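Local coordinates for protein aminotransferase (Neisseria meningitidis Z2491, PDB 3JTX) that probably transfers amino groups between amino acids and 2-oxo acids by means of a covalently bound pyridoxal phosphate cofactor, as class I and II aminotransferases do, at residues A[76-81]-A[209-214]; A[175-178]-A[183-186]; A[188-193]-A[219-224]. All blocks are in the same frame, centred on the assembly; numbering follows the deposited sequence.

Contact 1 of 3, residues A[76-81]-A[209-214]; sequences ANWLKR and CYSEIY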
ATOM      1  N   ALA A  76       6.802 -20.339  -2.779  1.00 16.14           N
ATOM      2  CA  ALA A  76       6.349 -21.739  -2.938  1.00 16.45           C
ATOM      3  C   ALA A  76       7.403 -22.728  -2.441  1.00 16.76           C
ATOM      4  O   ALA A  76       7.085 -23.703  -1.744  1.00 16.59           O
ATOM      5  CB  ALA A  76       5.993 -22.022  -4.381  1.00 16.01           C
ATOM      6  N   ASN A  77       8.662 -22.478  -2.804  1.00 17.15           N
ATOM      7  CA  ASN A  77       9.771 -23.315  -2.366  1.00 17.06           C
ATOM      8  C   ASN A  77       9.957 -23.277  -0.850  1.00 16.20           C
ATOM      9  O   ASN A  77      10.163 -24.316  -0.228  1.00 15.86           O
ATOM     10  CB  ASN A  77      11.073 -22.900  -3.042  1.00 17.85           C
ATOM     11  CG  ASN A  77      11.088 -23.192  -4.537  1.00 18.99           C
ATOM     12  OD1 ASN A  77      10.290 -23.983  -5.036  1.00 18.67           O
ATOM     13  ND2 ASN A  77      11.993 -22.534  -5.258  1.00 19.17           N
ATOM     14  N   TRP A  78       9.884 -22.081  -0.267  1.00 15.67           N
ATOM     15  CA  TRP A  78       9.947 -21.921   1.185  1.00 15.52           C
ATOM     16  C   TRP A  78       8.844 -22.705   1.915  1.00 15.09           C
ATOM     17  O   TRP A  78       9.118 -23.402   2.898  1.00 14.58           O
ATOM     18  CB  TRP A  78       9.869 -20.445   1.598  1.00 15.59           C
ATOM     19  CG  TRP A  78       9.914 -20.296   3.086  1.00 16.13           C
ATOM     20  CD1 TRP A  78      11.022 -20.380   3.889  1.00 15.78           C
ATOM     21  CD2 TRP A  78       8.801 -20.086   3.960  1.00 15.48           C
ATOM     22  NE1 TRP A  78      10.664 -20.223   5.200  1.00 15.31           N
ATOM     23  CE2 TRP A  78       9.307 -20.039   5.274  1.00 15.53           C
ATOM     24  CE3 TRP A  78       7.433 -19.924   3.757  1.00 15.42           C
ATOM     25  CZ2 TRP A  78       8.483 -19.844   6.390  1.00 15.03           C
ATOM     26  CZ3 TRP A  78       6.613 -19.715   4.862  1.00 16.41           C
ATOM     27  CH2 TRP A  78       7.143 -19.680   6.161  1.00 14.82           C
ATOM     28  N   LEU A  79       7.612 -22.599   1.419  1.00 14.77           N
ATOM     29  CA  LEU A  79       6.471 -23.324   2.000  1.00 15.11           C
ATOM     30  C   LEU A  79       6.691 -24.845   2.001  1.00 15.16           C
ATOM     31  O   LEU A  79       6.338 -25.530   2.957  1.00 15.20           O
ATOM     32  CB  LEU A  79       5.175 -23.007   1.235  1.00 14.79           C
ATOM     33  CG  LEU A  79       4.561 -21.610   1.441  1.00 15.71           C
ATOM     34  CD1 LEU A  79       3.526 -21.332   0.366  1.00 15.76           C
ATOM     35  CD2 LEU A  79       3.929 -21.441   2.838  1.00 13.51           C
ATOM     36  N   LYS A  80       7.228 -25.367   0.902  1.00 15.37           N
ATOM     37  CA  LYS A  80       7.496 -26.800   0.792  1.00 16.17           C
ATOM     38  C   LYS A  80       8.546 -27.251   1.802  1.00 16.27           C
ATOM     39  O   LYS A  80       8.408 -28.330   2.405  1.00 15.77           O
ATOM     40  CB  LYS A  80       7.947 -27.176  -0.622  1.00 16.57           C
ATOM     41  CG  LYS A  80       7.903 -28.680  -0.852  1.00 18.88           C
ATOM     42  CD  LYS A  80       8.128 -29.077  -2.313  1.00 20.83           C
ATOM     43  CE  LYS A  80       8.088 -30.597  -2.445  1.00 23.54           C
ATOM     44  NZ  LYS A  80       8.599 -31.057  -3.772  1.00 26.10           N
ATOM     45  N   ARG A  81       9.594 -26.442   1.971  1.00 16.22           N
ATOM     46  CA  ARG A  81      10.631 -26.727   2.966  1.00 16.97           C
ATOM     47  C   ARG A  81      10.092 -26.639   4.383  1.00 16.77           C
ATOM     48  O   ARG A  81      10.428 -27.453   5.237  1.00 16.53           O
ATOM     49  CB  ARG A  81      11.803 -25.755   2.823  1.00 17.66           C
ATOM     50  CG  ARG A  81      12.657 -25.981   1.570  1.00 20.33           C
ATOM     51  CD  ARG A  81      14.035 -25.317   1.685  1.00 22.78           C
ATOM     52  NE  ARG A  81      13.990 -23.928   2.138  1.00 26.25           N
ATOM     53  CZ  ARG A  81      13.704 -22.883   1.362  1.00 27.48           C
ATOM     54  NH1 ARG A  81      13.422 -23.059   0.073  1.00 29.98           N
ATOM     55  NH2 ARG A  81      13.702 -21.657   1.872  1.00 26.95           N
ATOM     56  N   CYS A 209       2.678 -14.469  10.996  1.00 16.30           N
ATOM     57  CA  CYS A 209       3.952 -13.751  10.932  1.00 17.03           C
ATOM     58  C   CYS A 209       4.971 -14.192  11.991  1.00 16.98           C
ATOM     59  O   CYS A 209       6.164 -13.918  11.834  1.00 16.72           O
ATOM     60  CB  CYS A 209       3.711 -12.235  11.012  1.00 17.75           C
ATOM     61  SG  CYS A 209       2.759 -11.629   9.586  1.00 22.54           S
ATOM     62  N   TYR A 210       4.527 -14.870  13.057  1.00 17.07           N
ATOM     63  CA  TYR A 210       5.479 -15.400  14.077  1.00 16.93           C
ATOM     64  C   TYR A 210       5.880 -16.856  13.833  1.00 16.71           C
ATOM     65  O   TYR A 210       6.523 -17.472  14.686  1.00 17.11           O
ATOM     66  CB  TYR A 210       4.928 -15.230  15.506  1.00 16.69           C
ATOM     67  CG  TYR A 210       4.795 -13.778  15.901  1.00 17.29           C
ATOM     68  CD1 TYR A 210       5.877 -13.074  16.431  1.00 16.39           C
ATOM     69  CD2 TYR A 210       3.592 -13.091  15.704  1.00 16.36           C
ATOM     70  CE1 TYR A 210       5.756 -11.730  16.776  1.00 17.66           C
ATOM     71  CE2 TYR A 210       3.469 -11.746  16.036  1.00 18.52           C
ATOM     72  CZ  TYR A 210       4.547 -11.071  16.573  1.00 18.12           C
ATOM     73  OH  TYR A 210       4.426  -9.742  16.910  1.00 19.67           O
ATOM     74  N   SER A 211       5.526 -17.420  12.678  1.00 16.83           N
ATOM     75  CA  SER A 211       5.748 -18.859  12.431  1.00 16.97           C
ATOM     76  C   SER A 211       7.189 -19.335  12.657  1.00 17.12           C
ATOM     77  O   SER A 211       7.411 -20.529  12.937  1.00 16.60           O
ATOM     78  CB  SER A 211       5.339 -19.238  11.000  1.00 17.05           C
ATOM     79  OG  SER A 211       6.243 -18.698  10.059  1.00 17.29           O
ATOM     80  N   GLU A 212       8.165 -18.436  12.500  1.00 16.96           N
ATOM     81  CA  GLU A 212       9.581 -18.823  12.596  1.00 17.33           C
ATOM     82  C   GLU A 212      10.217 -18.532  13.940  1.00 17.55           C
ATOM     83  O   GLU A 212      11.373 -18.863  14.138  1.00 16.93           O
ATOM     84  CB  GLU A 212      10.410 -18.150  11.495  1.00 17.57           C
ATOM     85  CG  GLU A 212       9.867 -18.413  10.105  1.00 18.10           C
ATOM     86  CD  GLU A 212       9.613 -19.879   9.905  1.00 17.73           C
ATOM     87  OE1 GLU A 212      10.605 -20.631   9.878  1.00 18.94           O
ATOM     88  OE2 GLU A 212       8.429 -20.285   9.847  1.00 17.90           O
ATOM     89  N   ILE A 213       9.477 -17.919  14.863  1.00 17.89           N
ATOM     90  CA  ILE A 213      10.003 -17.652  16.199  1.00 18.04           C
ATOM     91  C   ILE A 213       9.467 -18.737  17.137  1.00 18.15           C
ATOM     92  O   ILE A 213       8.337 -18.640  17.641  1.00 16.87           O
ATOM     93  CB  ILE A 213       9.638 -16.225  16.701  1.00 18.15           C
ATOM     94  CG1 ILE A 213       9.956 -15.154  15.631  1.00 20.03           C
ATOM     95  CG2 ILE A 213      10.357 -15.936  17.991  1.00 16.84           C
ATOM     96  CD1 ILE A 213      11.372 -15.140  15.123  1.00 19.97           C
ATOM     97  N   TYR A 214      10.289 -19.772  17.338  1.00 18.44           N
ATOM     98  CA  TYR A 214       9.911 -20.955  18.110  1.00 19.17           C
ATOM     99  C   TYR A 214      11.130 -21.583  18.777  1.00 20.02           C
ATOM    100  O   TYR A 214      12.261 -21.165  18.539  1.00 19.41           O
ATOM    101  CB  TYR A 214       9.190 -21.992  17.221  1.00 18.91           C
ATOM    102  CG  TYR A 214       9.997 -22.528  16.040  1.00 18.56           C
ATOM    103  CD1 TYR A 214      10.921 -23.555  16.206  1.00 18.66           C
ATOM    104  CD2 TYR A 214       9.815 -22.022  14.761  1.00 17.32           C
ATOM    105  CE1 TYR A 214      11.659 -24.054  15.124  1.00 17.50           C
ATOM    106  CE2 TYR A 214      10.550 -22.502  13.675  1.00 17.86           C
ATOM    107  CZ  TYR A 214      11.473 -23.528  13.868  1.00 19.15           C
ATOM    108  OH  TYR A 214      12.206 -24.035  12.805  1.00 19.02           O
TER
HETATM  109  O   HOH W   1      12.134 -19.866   7.762  1.00 16.12           O
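Two polar groups grip Glu212 OE2 beside the indole of Trp78: it accepts a hydrogen bond of 2.7 Å from Ser211 OG through its anti lone pair and forms a salt bridge with Arg82 NE. At the ring edge, Trp78 CZ2 is a van der Waals neighbour 3.5 Å from Glu212 OE2. The contact ties helix 69-82 to the loop after strand 203-207 in the large domain of a fold-type I pyridoxal phosphate enzyme; there, Tyr210 OH is hydrogen-bonded to O3 of the cofactor-modified lysine at position 245. Trp78 reaches the loop because its CG stands anti to the backbone N (chi1 179°), and the indole and the Glu212 side chain together span the 11.8 Å between Trp78 CA and Glu212 CA. Glu212, folded back at chi2, presents its carboxylate to the indole edge with the two planes 79° apart. Ser211 is more peripheral, its OG approaching Trp78 CH2 at 4.1 Å. The type I turn from Tyr210 to Ile213 places both polar side chains toward the helix. The other carboxylate oxygen is joined to the indole by one water in the ring plane, which accepts from Trp78 NE1 at 3.0 Å and donates to Glu212 OE1 at 2.7 Å.

Contact 2 of 3, residues A[175-178]-A[183-186]; sequences CSPN and SVLD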
ATOM      1  N   CYS A 175      -4.765 -15.912  14.654  1.00 15.23           N
ATOM      2  CA  CYS A 175      -3.410 -15.393  14.799  1.00 15.44           C
ATOM      3  C   CYS A 175      -2.597 -16.484  15.478  1.00 15.55           C
ATOM      4  O   CYS A 175      -2.804 -16.770  16.663  1.00 16.23           O
ATOM      5  CB  CYS A 175      -3.399 -14.099  15.612  1.00 15.64           C
ATOM      6  SG  CYS A 175      -1.768 -13.307  15.712  1.00 18.50           S
ATOM      7  N   SER A 176      -1.711 -17.120  14.713  1.00 15.59           N
ATOM      8  CA  SER A 176      -0.997 -18.324  15.161  1.00 15.72           C
ATOM      9  C   SER A 176       0.407 -18.394  14.575  1.00 15.37           C
ATOM     10  O   SER A 176       0.541 -18.520  13.362  1.00 16.66           O
ATOM     11  CB  SER A 176      -1.772 -19.573  14.752  1.00 15.63           C
ATOM     12  OG  SER A 176      -1.158 -20.746  15.265  1.00 15.67           O
ATOM     13  N   PRO A 177       1.460 -18.298  15.417  1.00 15.28           N
ATOM     14  CA  PRO A 177       1.433 -18.048  16.872  1.00 15.57           C
ATOM     15  C   PRO A 177       0.722 -16.759  17.235  1.00 16.00           C
ATOM     16  O   PRO A 177       0.828 -15.771  16.508  1.00 16.40           O
ATOM     17  CB  PRO A 177       2.914 -17.929  17.244  1.00 15.83           C
ATOM     18  CG  PRO A 177       3.622 -18.710  16.184  1.00 15.98           C
ATOM     19  CD  PRO A 177       2.833 -18.538  14.932  1.00 14.77           C
ATOM     20  N   ASN A 178       0.045 -16.755  18.377  1.00 15.45           N
ATOM     21  CA  ASN A 178      -0.759 -15.613  18.767  1.00 15.70           C
ATOM     22  C   ASN A 178       0.066 -14.490  19.405  1.00 15.57           C
ATOM     23  O   ASN A 178       1.031 -14.728  20.134  1.00 15.28           O
ATOM     24  CB  ASN A 178      -1.860 -16.059  19.726  1.00 15.38           C
ATOM     25  CG  ASN A 178      -2.842 -14.956  20.026  1.00 16.15           C
ATOM     26  OD1 ASN A 178      -2.724 -14.258  21.044  1.00 16.31           O
ATOM     27  ND2 ASN A 178      -3.818 -14.783  19.145  1.00 13.89           N
ATOM     28  N   SER A 183       0.247 -18.653  21.751  1.00 17.02           N
ATOM     29  CA  SER A 183      -0.412 -19.918  21.500  1.00 17.07           C
ATOM     30  C   SER A 183      -0.413 -20.252  20.020  1.00 16.36           C
ATOM     31  O   SER A 183      -0.681 -19.382  19.174  1.00 15.85           O
ATOM     32  CB  SER A 183      -1.865 -19.877  21.976  1.00 17.15           C
ATOM     33  OG  SER A 183      -2.516 -21.120  21.658  1.00 21.25           O
ATOM     34  N   VAL A 184      -0.137 -21.515  19.715  1.00 15.63           N
ATOM     35  CA  VAL A 184      -0.223 -22.017  18.344  1.00 14.79           C
ATOM     36  C   VAL A 184      -1.482 -22.885  18.243  1.00 14.60           C
ATOM     37  O   VAL A 184      -1.613 -23.894  18.954  1.00 13.72           O
ATOM     38  CB  VAL A 184       1.051 -22.808  17.970  1.00 15.27           C
ATOM     39  CG1 VAL A 184       0.905 -23.522  16.623  1.00 14.94           C
ATOM     40  CG2 VAL A 184       2.272 -21.854  17.947  1.00 14.30           C
ATOM     41  N   LEU A 185      -2.418 -22.490  17.385  1.00 13.73           N
ATOM     42  CA  LEU A 185      -3.644 -23.259  17.209  1.00 13.61           C
ATOM     43  C   LEU A 185      -3.260 -24.667  16.727  1.00 14.87           C
ATOM     44  O   LEU A 185      -2.454 -24.822  15.802  1.00 14.81           O
ATOM     45  CB  LEU A 185      -4.581 -22.577  16.211  1.00 13.56           C
ATOM     46  CG  LEU A 185      -6.013 -23.113  16.179  1.00 13.11           C
ATOM     47  CD1 LEU A 185      -6.709 -22.906  17.533  1.00 13.32           C
ATOM     48  CD2 LEU A 185      -6.807 -22.501  15.044  1.00 11.20           C
ATOM     49  N   ASP A 186      -3.813 -25.687  17.366  1.00 15.00           N
ATOM     50  CA  ASP A 186      -3.368 -27.037  17.087  1.00 15.76           C
ATOM     51  C   ASP A 186      -4.333 -27.770  16.149  1.00 14.90           C
ATOM     52  O   ASP A 186      -5.261 -27.166  15.630  1.00 13.99           O
ATOM     53  CB  ASP A 186      -3.113 -27.775  18.393  1.00 17.03           C
ATOM     54  CG  ASP A 186      -4.346 -27.908  19.267  1.00 20.66           C
ATOM     55  OD1 ASP A 186      -5.473 -27.539  18.855  1.00 25.64           O
ATOM     56  OD2 ASP A 186      -4.170 -28.369  20.414  1.00 27.09           O
TER
HETATM   57  O   HOH W   2      -3.004 -19.435  17.698  1.00 21.26           O
HETATM   58  O   HOH W   3      -1.607 -23.014  13.972  1.00 16.41           O
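Asn178 N donates to Ser183 O over 2.8 Å, tilted 29° from the carbonyl plane, and Leu185 N donates to Ser176 OG over 3.0 Å; these two direct hydrogen bonds, one between backbones and one through a serine hydroxyl, link the two ends of one loop. The hydroxyl can meet that amide because OG extends anti to the backbone N of Ser176 (chi1 -175°), and it donates a hydrogen bond to a water 2.6 Å from Ser176 OG. That water in turn donates to Leu185 O at 2.7 Å, so the hydroxyl and the water together engage both backbone polar groups of Leu185. Ser183 O has further partners: a second water, 2.8 Å from Ser183 O, donates to it and to Cys175 O, and the CA of Pro177 makes a CA-H...O contact of 3.4 Å with Ser183 O.

The loop leads from strand 169-175 into helix 187-200, and the Asn-Pro-Ser-Gly sequence between the two segments matches the conserved Asn-Pro-x-Gly of the family, whose asparagine in related aminotransferases hydrogen-bonds the phenolic oxygen of the cofactor. Asn178 directs OD1 to Ser181 N in the connecting residues, while its ND2 makes a weak bond back to Cys175 O. Ser183 OG is held by Ser153 O.

Farther out, Pro177, which follows a cis peptide bond, lies alongside Val184, both pointing the same way, with Pro177 CG 3.8 Å from Val184 CG2. Asp186 then caps the helix, its OD1 accepting from Gly189 N.

Contact 3 of 3, residues A[188-193]-A[219-224]; sequences DGWKEV and KPLGCL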
ATOM      1  N   ASP A 188      -6.702 -29.937  16.757  1.00 14.50           N
ATOM      2  CA  ASP A 188      -8.087 -29.943  17.273  1.00 15.19           C
ATOM      3  C   ASP A 188      -8.739 -28.582  17.051  1.00 15.38           C
ATOM      4  O   ASP A 188      -9.904 -28.503  16.637  1.00 16.05           O
ATOM      5  CB  ASP A 188      -8.125 -30.301  18.747  1.00 15.83           C
ATOM      6  CG  ASP A 188      -7.533 -31.643  19.009  1.00 17.08           C
ATOM      7  OD1 ASP A 188      -8.241 -32.652  18.799  1.00 14.80           O
ATOM      8  OD2 ASP A 188      -6.344 -31.667  19.405  1.00 20.13           O
ATOM      9  N   GLY A 189      -7.971 -27.531  17.297  1.00 15.03           N
ATOM     10  CA  GLY A 189      -8.459 -26.157  17.133  1.00 14.92           C
ATOM     11  C   GLY A 189      -8.737 -25.860  15.670  1.00 14.33           C
ATOM     12  O   GLY A 189      -9.765 -25.284  15.335  1.00 14.26           O
ATOM     13  N   TRP A 190      -7.826 -26.257  14.789  1.00 14.13           N
ATOM     14  CA  TRP A 190      -8.061 -26.103  13.346  1.00 14.13           C
ATOM     15  C   TRP A 190      -9.278 -26.906  12.869  1.00 14.20           C
ATOM     16  O   TRP A 190     -10.101 -26.402  12.099  1.00 14.70           O
ATOM     17  CB  TRP A 190      -6.805 -26.457  12.526  1.00 14.22           C
ATOM     18  CG  TRP A 190      -5.880 -25.315  12.432  1.00 13.84           C
ATOM     19  CD1 TRP A 190      -4.630 -25.213  12.966  1.00 14.21           C
ATOM     20  CD2 TRP A 190      -6.156 -24.059  11.813  1.00 14.33           C
ATOM     21  NE1 TRP A 190      -4.088 -23.986  12.674  1.00 15.07           N
ATOM     22  CE2 TRP A 190      -5.011 -23.254  11.973  1.00 13.95           C
ATOM     23  CE3 TRP A 190      -7.260 -23.538  11.129  1.00 12.79           C
ATOM     24  CZ2 TRP A 190      -4.942 -21.960  11.475  1.00 14.14           C
ATOM     25  CZ3 TRP A 190      -7.176 -22.258  10.616  1.00 14.08           C
ATOM     26  CH2 TRP A 190      -6.036 -21.481  10.808  1.00 13.03           C
ATOM     27  N   LYS A 191      -9.398 -28.148  13.310  1.00 14.19           N
ATOM     28  CA  LYS A 191     -10.569 -28.939  12.968  1.00 14.55           C
ATOM     29  C   LYS A 191     -11.865 -28.235  13.376  1.00 14.45           C
ATOM     30  O   LYS A 191     -12.833 -28.225  12.623  1.00 14.63           O
ATOM     31  CB  LYS A 191     -10.512 -30.336  13.597  1.00 14.63           C
ATOM     32  CG  LYS A 191     -11.812 -31.114  13.345  1.00 16.87           C
ATOM     33  CD  LYS A 191     -11.772 -32.547  13.783  1.00 18.07           C
ATOM     34  CE  LYS A 191     -13.168 -33.191  13.636  1.00 19.40           C
ATOM     35  NZ  LYS A 191     -13.572 -33.254  12.186  1.00 21.09           N
ATOM     36  N   GLU A 192     -11.891 -27.663  14.570  1.00 14.97           N
ATOM     37  CA  GLU A 192     -13.081 -26.956  15.032  1.00 16.08           C
ATOM     38  C   GLU A 192     -13.475 -25.793  14.115  1.00 15.67           C
ATOM     39  O   GLU A 192     -14.648 -25.671  13.737  1.00 15.35           O
ATOM     40  CB  GLU A 192     -12.892 -26.455  16.461  1.00 16.82           C
ATOM     41  CG  GLU A 192     -14.174 -25.940  17.088  1.00 20.58           C
ATOM     42  CD  GLU A 192     -14.059 -25.640  18.579  1.00 24.42           C
ATOM     43  OE1 GLU A 192     -12.932 -25.578  19.122  1.00 25.44           O
ATOM     44  OE2 GLU A 192     -15.127 -25.434  19.199  1.00 26.14           O
ATOM     45  N   VAL A 193     -12.506 -24.951  13.756  1.00 14.98           N
ATOM     46  CA  VAL A 193     -12.830 -23.802  12.925  0.50 14.87           C
ATOM     47  C   VAL A 193     -13.178 -24.244  11.497  1.00 15.08           C
ATOM     48  O   VAL A 193     -14.058 -23.649  10.869  1.00 14.60           O
ATOM     49  CB  VAL A 193     -11.750 -22.688  12.979  0.50 14.96           C
ATOM     50  CG1 VAL A 193     -10.464 -23.092  12.258  0.50 14.06           C
ATOM     51  CG2 VAL A 193     -12.330 -21.373  12.419  0.50 14.70           C
ATOM     52  N   LYS A 219       8.321 -26.705  15.553  1.00 21.68           N
ATOM     53  CA  LYS A 219       7.840 -25.778  14.532  1.00 21.21           C
ATOM     54  C   LYS A 219       6.321 -25.617  14.608  1.00 20.19           C
ATOM     55  O   LYS A 219       5.608 -26.613  14.648  1.00 20.16           O
ATOM     56  CB  LYS A 219       8.238 -26.275  13.134  1.00 21.77           C
ATOM     57  CG  LYS A 219       9.710 -26.560  12.969  1.00 22.66           C
ATOM     58  CD  LYS A 219      10.174 -26.588  11.529  1.00 24.95           C
ATOM     59  CE  LYS A 219       9.475 -27.628  10.696  1.00 26.68           C
ATOM     60  NZ  LYS A 219      10.271 -27.968   9.469  1.00 27.35           N
ATOM     61  N   PRO A 220       5.820 -24.365  14.651  1.00 18.91           N
ATOM     62  CA  PRO A 220       4.369 -24.201  14.694  1.00 17.86           C
ATOM     63  C   PRO A 220       3.658 -24.721  13.446  1.00 17.11           C
ATOM     64  O   PRO A 220       4.086 -24.462  12.313  1.00 15.98           O
ATOM     65  CB  PRO A 220       4.178 -22.679  14.780  1.00 18.20           C
ATOM     66  CG  PRO A 220       5.458 -22.158  15.365  1.00 18.84           C
ATOM     67  CD  PRO A 220       6.543 -23.126  14.999  1.00 18.51           C
ATOM     68  N   LEU A 221       2.572 -25.440  13.685  1.00 16.19           N
ATOM     69  CA  LEU A 221       1.626 -25.819  12.659  1.00 15.86           C
ATOM     70  C   LEU A 221       1.049 -24.559  12.004  1.00 15.66           C
ATOM     71  O   LEU A 221       0.739 -23.566  12.688  1.00 14.81           O
ATOM     72  CB  LEU A 221       0.504 -26.644  13.308  1.00 16.06           C
ATOM     73  CG  LEU A 221      -0.696 -27.143  12.490  1.00 16.68           C
ATOM     74  CD1 LEU A 221      -0.283 -28.140  11.387  1.00 15.13           C
ATOM     75  CD2 LEU A 221      -1.736 -27.792  13.441  1.00 15.73           C
ATOM     76  N   GLY A 222       0.927 -24.593  10.678  1.00 15.44           N
ATOM     77  CA  GLY A 222       0.310 -23.511   9.919  1.00 15.44           C
ATOM     78  C   GLY A 222      -1.047 -23.944   9.364  1.00 15.13           C
ATOM     79  O   GLY A 222      -1.370 -25.139   9.317  1.00 14.47           O
ATOM     80  N   CYS A 223      -1.848 -22.958   8.986  1.00 14.60           N
ATOM     81  CA  CYS A 223      -3.206 -23.190   8.474  0.50 14.28           C
ATOM     82  C   CYS A 223      -3.213 -24.139   7.274  1.00 14.50           C
ATOM     83  O   CYS A 223      -3.969 -25.108   7.230  1.00 14.08           O
ATOM     84  CB  CYS A 223      -3.847 -21.851   8.091  0.50 13.91           C
ATOM     85  SG  CYS A 223      -5.474 -21.965   7.279  0.50 11.20           S
ATOM     86  N   LEU A 224      -2.363 -23.860   6.287  1.00 14.95           N
ATOM     87  CA  LEU A 224      -2.358 -24.685   5.057  1.00 14.78           C
ATOM     88  C   LEU A 224      -1.892 -26.115   5.332  1.00 14.70           C
ATOM     89  O   LEU A 224      -2.440 -27.067   4.794  1.00 14.77           O
ATOM     90  CB  LEU A 224      -1.523 -24.026   3.942  1.00 14.69           C
ATOM     91  CG  LEU A 224      -1.983 -22.643   3.457  1.00 16.12           C
ATOM     92  CD1 LEU A 224      -1.218 -22.198   2.200  1.00 13.16           C
ATOM     93  CD2 LEU A 224      -3.505 -22.623   3.196  1.00 15.71           C
TER
HETATM   94  O   HOH W   3      -1.607 -23.014  13.972  1.00 16.41           O
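With CG anti to its carbonyl carbon (chi1 -84°), the Trp190 side chain leaves helix 187-200 toward segment 219-224, where Leu221 extends a branch to meet it, its own CG anti to the backbone N (chi1 177°). The two side chains slide past each other in opposite directions, and Leu221 CD2 comes to 3.9 Å from Trp190 CD1, on the five-membered ring, in an oblique approach. Cys223 packs on the six-membered ring of Trp190: Cys223 CA sits over one face in a CH-pi contact, 4.1 Å from the Trp190 six-ring centroid and 26° off the normal, displaced toward the rim. Next to it, Cys223 CB packs against the far end of the indole, 3.5 Å from Trp190 CH2. The sulfur approaches the same ring obliquely, though this sulfur-aromatic contact is less certain because Cys223 adopts two conformers.

The polar edge of the indole is satisfied through solvent. A water in the ring plane accepts from Trp190 NE1 at 3.0 Å and donates to Leu221 O at 2.7 Å, so the buried N-H is coupled to the loop backbone without a direct bond. Gly222 occupies the N-cap position of helix 223-229, and the first amide of that helix, Cys223 N, is hydrogen-bonded to Glu208 OE2.

Trp190 also touches Ile204 and Ser206 of strand 203-207, Ala226 of helix 223-229, and Phe194 one turn along its own helix. It thus lies between strand 203-207 and the start of helix 223-229, on the inner side of its own helix. Helix 187-200 joins the neighbouring parallel strands 169-175 and 203-207, and Trp190 packs inside this beta-alpha-beta crossover, a basic unit of the alpha/beta large domain of fold-type I aminotransferases.

Overall arrangement
All three contacts lie around the seven-stranded mixed sheet of the large domain. Contact 2 occupies the loop leaving strand 169-175, contact 3 joins the following helix 187-200 to the start of helix 223-229, and contact 1 brings the distant helix 69-82 to the loop after strand 203-207. Along the chain contact 2 is nested within contact 1 and precedes contact 3, whose segments alternate with those of contact 1. Contacts 2 and 3 have centres about 8 Å apart and share one water; each centre is about 14 Å from that of contact 1. Pro177 and Pro220 both pack against segment 209-214, so this segment, whose Tyr210 is hydrogen-bonded to the cofactor, meets residues of both other contacts.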